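Local coordinates for protein restriction endonuclease (Mycobacterium sp., PDB 4F0Q) that cleaves DNA in a cytosine-methylation-dependent manner, acting as a tetrameric restriction endonuclease, at residues N132-L135 with L136-A139. Sequence-based numbering, arbitrary orientation.
Sequences NRLL and LEAA
The side chains of Arg133 and Glu137 run alongside each other, one turn apart on the alpha-helix 130-142, joined by the i to i+4 bond from Glu137 N to Arg133 O (2.9 Å, 166° at the hydrogen). From there the glutamate side chain can be followed outward. Its CB packs on Arg133 O, and CG, set beside its own backbone N (chi1 -73°), comes within 3.2 Å of the same Arg133 O. At the tip, OE2 lies 3.9 Å from Arg133 CG, while OE1 stands 4.0 Å from Leu134 CD2 and makes a long, weak ion pair with Arg82. The arginine suits this partly exposed flank because its CG lies against the carboxylate while its guanidinium, turned off by the bend at chi3 (-73°), hydrogen-bonds through NH1 to Glu128 O; Leu125 of the second subunit packs on both residues. The other flank is apolar: Leu135 and Leu136 rest on Leu206 and Leu204 of strand 200-210, and the methyls of Ala138 and Ala139 touch Ile184 and Leu187 of strand 175-193, their small size consistent with close packing of helix on strand in this AspBHI-type N-terminal, PUA-clan part of the protein. Ala139 CB also sits 3.2 Å from Leu135 O.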
loop_
_atom_site.group_PDB
_atom_site.type_symbol
_atom_site.label_atom_id
_atom_site.label_comp_id
_atom_site.label_asym_id
_atom_site.label_seq_id
_atom_site.Cartn_x
_atom_site.Cartn_y
_atom_site.Cartn_z
ATOM N N ASN A 132 -2.462 -36.133 -6.618
ATOM C CA ASN A 132 -1.767 -35.374 -5.581
ATOM C C ASN A 132 -0.345 -35.868 -5.341
ATOM O O ASN A 132 0.540 -35.085 -4.997
ATOM C CB ASN A 132 -2.562 -35.387 -4.275
ATOM C CG ASN A 132 -3.748 -34.449 -4.310
ATOM O OD1 ASN A 132 -4.101 -33.924 -5.362
ATOM N ND2 ASN A 132 -4.371 -34.234 -3.157
ATOM N N ARG A 133 -0.133 -37.168 -5.521
ATOM C CA ARG A 133 1.202 -37.740 -5.401
ATOM C C ARG A 133 2.092 -37.225 -6.527
ATOM O O ARG A 133 3.256 -36.881 -6.304
ATOM C CB ARG A 133 1.144 -39.270 -5.415
ATOM C CG ARG A 133 2.507 -39.938 -5.321
ATOM C CD ARG A 133 2.396 -41.448 -5.152
ATOM N NE ARG A 133 1.934 -41.828 -3.820
ATOM C CZ ARG A 133 0.691 -42.205 -3.536
ATOM N NH1 ARG A 133 -0.225 -42.255 -4.493
ATOM N NH2 ARG A 133 0.366 -42.536 -2.294
ATOM N N LEU A 134 1.537 -37.163 -7.734
ATOM C CA LEU A 134 2.260 -36.603 -8.872
ATOM C C LEU A 134 2.565 -35.123 -8.658
ATOM O O LEU A 134 3.649 -34.644 -8.999
ATOM C CB LEU A 134 1.462 -36.791 -10.165
ATOM C CG LEU A 134 1.270 -38.225 -10.662
ATOM C CD1 LEU A 134 0.362 -38.246 -11.881
ATOM C CD2 LEU A 134 2.610 -38.868 -10.979
ATOM N N LEU A 135 1.604 -34.404 -8.085
ATOM C CA LEU A 135 1.760 -32.976 -7.828
ATOM C C LEU A 135 2.808 -32.693 -6.756
ATOM O O LEU A 135 3.518 -31.695 -6.829
ATOM C CB LEU A 135 0.421 -32.344 -7.439
ATOM C CG LEU A 135 -0.662 -32.286 -8.519
ATOM C CD1 LEU A 135 -1.874 -31.515 -8.016
ATOM C CD2 LEU A 135 -0.122 -31.667 -9.798
ATOM N N LEU A 136 2.896 -33.569 -5.758
ATOM C CA LEU A 136 3.907 -33.435 -4.711
ATOM C C LEU A 136 5.290 -33.785 -5.250
ATOM O O LEU A 136 6.269 -33.062 -5.014
ATOM C CB LEU A 136 3.561 -34.321 -3.512
ATOM C CG LEU A 136 2.406 -33.849 -2.623
ATOM C CD1 LEU A 136 1.996 -34.936 -1.643
ATOM C CD2 LEU A 136 2.791 -32.581 -1.880
ATOM N N GLU A 137 5.361 -34.895 -5.982
ATOM C CA GLU A 137 6.607 -35.329 -6.606
ATOM C C GLU A 137 7.136 -34.275 -7.573
ATOM O O GLU A 137 8.347 -34.118 -7.732
ATOM C CB GLU A 137 6.417 -36.665 -7.325
ATOM C CG GLU A 137 6.284 -37.857 -6.390
ATOM C CD GLU A 137 5.982 -39.149 -7.124
ATOM O OE1 GLU A 137 5.540 -39.083 -8.291
ATOM O OE2 GLU A 137 6.189 -40.232 -6.536
ATOM N N ALA A 138 6.222 -33.551 -8.212
ATOM C CA ALA A 138 6.602 -32.443 -9.080
ATOM C C ALA A 138 7.017 -31.232 -8.252
ATOM O O ALA A 138 7.964 -30.531 -8.600
ATOM C CB ALA A 138 5.460 -32.081 -10.010
ATOM N N ALA A 139 6.303 -30.999 -7.154
ATOM C CA ALA A 139 6.565 -29.860 -6.279
ATOM C C ALA A 139 7.968 -29.931 -5.697
ATOM O O ALA A 139 8.608 -28.904 -5.465
ATOM C CB ALA A 139 5.533 -29.796 -5.165
#